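Local structure of esterase (Alcaligenes sp., 1QLW) at residues V251-W262 with V293-M301. The protein probably hydrolyses carboxylic esters, as a bacterial esterase of the alpha/beta-hydrolase fold. Numbering follows the deposited sequence.
Sequences VFGDHIEEFPRW and VHGNSHMMM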
loop_
_atom_site.group_PDB
_atom_site.type_symbol
_atom_site.label_atom_id
_atom_site.label_comp_id
_atom_site.label_asym_id
_atom_site.label_seq_id
_atom_site.Cartn_x
_atom_site.Cartn_y
_atom_site.Cartn_z
ATOM N N VAL A 251 -0.409 -0.788 25.802
ATOM C CA VAL A 251 -1.794 -0.367 25.956
ATOM C C VAL A 251 -2.740 -1.534 25.694
ATOM O O VAL A 251 -2.627 -2.212 24.669
ATOM C CB VAL A 251 -2.142 0.777 24.975
ATOM C CG1 VAL A 251 -3.542 1.308 25.274
ATOM C CG2 VAL A 251 -1.123 1.900 25.043
ATOM N N PHE A 252 -3.685 -1.748 26.609
ATOM C CA PHE A 252 -4.715 -2.762 26.458
ATOM C C PHE A 252 -6.106 -2.153 26.613
ATOM O O PHE A 252 -6.321 -1.249 27.423
ATOM C CB PHE A 252 -4.579 -3.938 27.437
ATOM C CG PHE A 252 -3.575 -4.968 26.979
ATOM C CD1 PHE A 252 -2.218 -4.840 27.194
ATOM C CD2 PHE A 252 -4.020 -6.124 26.345
ATOM C CE1 PHE A 252 -1.325 -5.810 26.760
ATOM C CE2 PHE A 252 -3.133 -7.085 25.894
ATOM C CZ PHE A 252 -1.776 -6.941 26.107
ATOM N N GLY A 253 -7.037 -2.683 25.829
ATOM C CA GLY A 253 -8.416 -2.294 25.846
ATOM C C GLY A 253 -9.293 -3.070 26.804
ATOM O O GLY A 253 -8.888 -3.437 27.912
ATOM N N ASP A 254 -10.529 -3.304 26.377
ATOM C CA ASP A 254 -11.543 -3.925 27.218
ATOM C C ASP A 254 -12.013 -5.264 26.724
ATOM O O ASP A 254 -11.583 -5.761 25.671
ATOM C CB ASP A 254 -12.696 -2.931 27.396
ATOM C CG ASP A 254 -13.488 -3.048 28.677
ATOM O OD1 ASP A 254 -13.255 -3.950 29.506
ATOM O OD2 ASP A 254 -14.379 -2.182 28.850
ATOM N N HIS A 255 -12.871 -5.903 27.521
ATOM C CA HIS A 255 -13.384 -7.232 27.260
ATOM C C HIS A 255 -12.240 -8.235 27.134
ATOM O O HIS A 255 -12.355 -9.255 26.456
ATOM C CB HIS A 255 -14.311 -7.327 26.053
ATOM C CG HIS A 255 -15.597 -6.593 26.233
ATOM N ND1 HIS A 255 -16.657 -7.147 26.919
ATOM C CD2 HIS A 255 -16.005 -5.379 25.804
ATOM C CE1 HIS A 255 -17.665 -6.276 26.920
ATOM N NE2 HIS A 255 -17.290 -5.196 26.253
ATOM N N ILE A 256 -11.162 -8.035 27.908
ATOM C CA ILE A 256 -10.022 -8.926 27.804
ATOM C C ILE A 256 -10.272 -10.261 28.479
ATOM O O ILE A 256 -9.926 -11.338 27.983
ATOM C CB ILE A 256 -8.779 -8.273 28.459
ATOM C CG1 ILE A 256 -8.304 -7.045 27.671
ATOM C CG2 ILE A 256 -7.651 -9.268 28.680
ATOM C CD1 ILE A 256 -7.624 -7.387 26.362
ATOM N N GLU A 257 -10.835 -10.205 29.685
ATOM C CA GLU A 257 -10.940 -11.370 30.537
ATOM C C GLU A 257 -11.678 -12.552 29.977
ATOM O O GLU A 257 -11.267 -13.699 30.231
ATOM C CB GLU A 257 -11.535 -10.965 31.904
ATOM C CG GLU A 257 -10.399 -10.417 32.757
ATOM C CD GLU A 257 -10.147 -8.975 32.993
ATOM O OE1 GLU A 257 -11.177 -8.476 33.573
ATOM O OE2 GLU A 257 -9.282 -8.175 32.553
ATOM N N GLU A 258 -12.664 -12.300 29.116
ATOM C CA GLU A 258 -13.462 -13.409 28.616
ATOM C C GLU A 258 -12.872 -14.077 27.396
ATOM O O GLU A 258 -13.459 -15.063 26.940
ATOM C CB GLU A 258 -14.893 -12.937 28.384
ATOM C CG GLU A 258 -15.039 -11.834 27.361
ATOM C CD GLU A 258 -16.334 -11.051 27.470
ATOM O OE1 GLU A 258 -17.363 -11.616 27.025
ATOM O OE2 GLU A 258 -16.333 -9.882 27.934
ATOM N N PHE A 259 -11.725 -13.627 26.904
ATOM C CA PHE A 259 -11.090 -14.273 25.765
ATOM C C PHE A 259 -9.788 -14.935 26.174
ATOM O O PHE A 259 -8.796 -14.248 26.466
ATOM C CB PHE A 259 -10.825 -13.232 24.655
ATOM C CG PHE A 259 -12.081 -12.706 24.023
ATOM C CD1 PHE A 259 -12.750 -11.634 24.565
ATOM C CD2 PHE A 259 -12.612 -13.269 22.868
ATOM C CE1 PHE A 259 -13.911 -11.142 23.993
ATOM C CE2 PHE A 259 -13.778 -12.793 22.306
ATOM C CZ PHE A 259 -14.430 -11.721 22.870
ATOM N N PRO A 260 -9.717 -16.256 26.071
ATOM C CA PRO A 260 -8.478 -16.967 26.383
ATOM C C PRO A 260 -7.307 -16.566 25.507
ATOM O O PRO A 260 -6.155 -16.749 25.950
ATOM C CB PRO A 260 -8.833 -18.443 26.286
ATOM C CG PRO A 260 -10.311 -18.492 26.416
ATOM C CD PRO A 260 -10.834 -17.197 25.834
ATOM N N ARG A 261 -7.509 -15.998 24.324
ATOM C CA ARG A 261 -6.434 -15.545 23.451
ATOM C C ARG A 261 -5.734 -14.359 24.123
ATOM O O ARG A 261 -4.534 -14.152 23.966
ATOM C CB ARG A 261 -6.934 -15.134 22.058
ATOM C CG ARG A 261 -5.919 -14.911 20.946
ATOM C CD ARG A 261 -6.506 -14.397 19.649
ATOM N NE ARG A 261 -5.694 -14.437 18.444
ATOM C CZ ARG A 261 -5.653 -15.393 17.522
ATOM N NH1 ARG A 261 -6.412 -16.480 17.635
ATOM N NH2 ARG A 261 -4.875 -15.266 16.445
ATOM N N TRP A 262 -6.484 -13.546 24.861
ATOM C CA TRP A 262 -6.037 -12.248 25.303
ATOM C C TRP A 262 -5.700 -12.123 26.773
ATOM O O TRP A 262 -4.735 -11.445 27.118
ATOM C CB TRP A 262 -7.056 -11.149 24.936
ATOM C CG TRP A 262 -7.013 -10.870 23.465
ATOM C CD1 TRP A 262 -7.925 -11.153 22.493
ATOM C CD2 TRP A 262 -5.901 -10.252 22.786
ATOM N NE1 TRP A 262 -7.461 -10.742 21.269
ATOM C CE2 TRP A 262 -6.220 -10.180 21.428
ATOM C CE3 TRP A 262 -4.672 -9.744 23.237
ATOM C CZ2 TRP A 262 -5.334 -9.623 20.494
ATOM C CZ3 TRP A 262 -3.805 -9.201 22.309
ATOM C CH2 TRP A 262 -4.139 -9.146 20.959
ATOM N N VAL A 293 -12.090 4.303 30.809
ATOM C CA VAL A 293 -12.335 4.273 29.368
ATOM C C VAL A 293 -12.753 2.843 29.061
ATOM O O VAL A 293 -11.948 1.923 29.170
ATOM C CB VAL A 293 -11.087 4.710 28.602
ATOM C CG1 VAL A 293 -11.333 4.638 27.101
ATOM C CG2 VAL A 293 -10.658 6.116 28.991
ATOM N N HIS A 294 -14.002 2.652 28.635
ATOM C CA HIS A 294 -14.567 1.325 28.500
ATOM C C HIS A 294 -14.955 0.962 27.074
ATOM O O HIS A 294 -15.263 1.837 26.263
ATOM C CB HIS A 294 -15.847 1.256 29.367
ATOM C CG HIS A 294 -15.577 1.567 30.807
ATOM N ND1 HIS A 294 -15.753 2.778 31.421
ATOM C CD2 HIS A 294 -14.998 0.774 31.735
ATOM C CE1 HIS A 294 -15.411 2.691 32.702
ATOM N NE2 HIS A 294 -14.913 1.487 32.915
ATOM N N GLY A 295 -14.949 -0.335 26.800
ATOM C CA GLY A 295 -15.449 -0.855 25.543
ATOM C C GLY A 295 -14.441 -0.933 24.410
ATOM O O GLY A 295 -14.840 -1.345 23.320
ATOM N N ASN A 296 -13.189 -0.562 24.584
ATOM C CA ASN A 296 -12.274 -0.586 23.448
ATOM C C ASN A 296 -12.002 -2.006 22.978
ATOM O O ASN A 296 -11.808 -2.923 23.756
ATOM C CB ASN A 296 -10.966 0.140 23.747
ATOM C CG ASN A 296 -11.143 1.639 23.666
ATOM O OD1 ASN A 296 -11.284 2.313 24.690
ATOM N ND2 ASN A 296 -11.149 2.142 22.426
ATOM N N SER A 297 -11.965 -2.101 21.643
ATOM C CA SER A 297 -11.666 -3.355 20.980
ATOM C C SER A 297 -10.162 -3.472 20.762
ATOM O O SER A 297 -9.372 -2.571 21.072
ATOM C CB SER A 297 -12.376 -3.415 19.631
ATOM O OG SER A 297 -11.755 -2.580 18.657
ATOM N N HIS A 298 -9.765 -4.574 20.117
ATOM C CA HIS A 298 -8.363 -4.693 19.714
ATOM C C HIS A 298 -7.966 -3.642 18.678
ATOM O O HIS A 298 -6.804 -3.264 18.585
ATOM C CB HIS A 298 -8.165 -6.085 19.116
ATOM C CG HIS A 298 -6.780 -6.388 18.681
ATOM N ND1 HIS A 298 -5.699 -6.368 19.543
ATOM C CD2 HIS A 298 -6.280 -6.738 17.473
ATOM C CE1 HIS A 298 -4.606 -6.678 18.860
ATOM N NE2 HIS A 298 -4.941 -6.952 17.603
ATOM N N MET A 299 -8.936 -3.193 17.886
ATOM C CA MET A 299 -8.723 -2.189 16.858
ATOM C C MET A 299 -8.959 -0.794 17.423
ATOM O O MET A 299 -9.646 0.044 16.822
ATOM C CB MET A 299 -9.627 -2.471 15.658
ATOM C CG MET A 299 -9.385 -3.807 14.995
ATOM S SD MET A 299 -7.747 -4.060 14.333
ATOM C CE MET A 299 -7.641 -2.751 13.121
ATOM N N MET A 300 -8.323 -0.501 18.561
ATOM C CA MET A 300 -8.667 0.718 19.305
ATOM C C MET A 300 -8.303 1.996 18.555
ATOM O O MET A 300 -8.891 3.047 18.814
ATOM C CB MET A 300 -8.064 0.690 20.699
ATOM C CG MET A 300 -6.546 0.758 20.691
ATOM S SD MET A 300 -5.869 0.720 22.378
ATOM C CE MET A 300 -6.254 -0.987 22.809
ATOM N N MET A 301 -7.343 1.934 17.632
ATOM C CA MET A 301 -7.004 3.069 16.786
ATOM C C MET A 301 -8.112 3.404 15.793
ATOM O O MET A 301 -8.112 4.488 15.206
ATOM C CB MET A 301 -5.678 2.867 16.058
ATOM C CG MET A 301 -5.650 1.824 14.954
ATOM S SD MET A 301 -5.935 0.108 15.455
ATOM C CE MET A 301 -4.411 -0.168 16.398
#
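One face of the His-298 ring takes Trp-262 CZ2, 3.3 Å above its plane and offset toward the rim. The two planes stand at 40°, an oblique aromatic pair. At the edge of the His-294 ring, near its plane, lies Asp-254 OD2. In this alpha/beta-hydrolase fold, segment 251-262 continues from strand 248-252, while segment 293-301 belongs to the loop before helix 306-319, the loop that in this family commonly carries the catalytic histidine. His-298 ND1 is hydrogen-bonded to Glu-230 OE1, consistent with an acid-histidine pair, and Glu-230 OE2 also accepts from Gly-253 N. Trp-262 NE1 donates to Ile-144 O. The anti lone pair of Asp-254 OD2 accepts from Gly-295 N at 2.8 Å; CG anti to the backbone N (chi1 -152°) turns the carboxylate there. Its OD1 is met from above the plane by His-255 N. An alanine here would probably leave the N-H groups of Gly-295 and His-255 without these carboxylate acceptors and remove one of the two hydrogen bonds joining the segments. Next to it, Asp-254 N donates to Asn-296 O, a 2.9 Å backbone hydrogen bond. Deeper in, Met-300 SD meets Val-251 CG1, and the bend at chi3 (70°) of Met-300 lays its CE 3.6 Å from Gly-253 N.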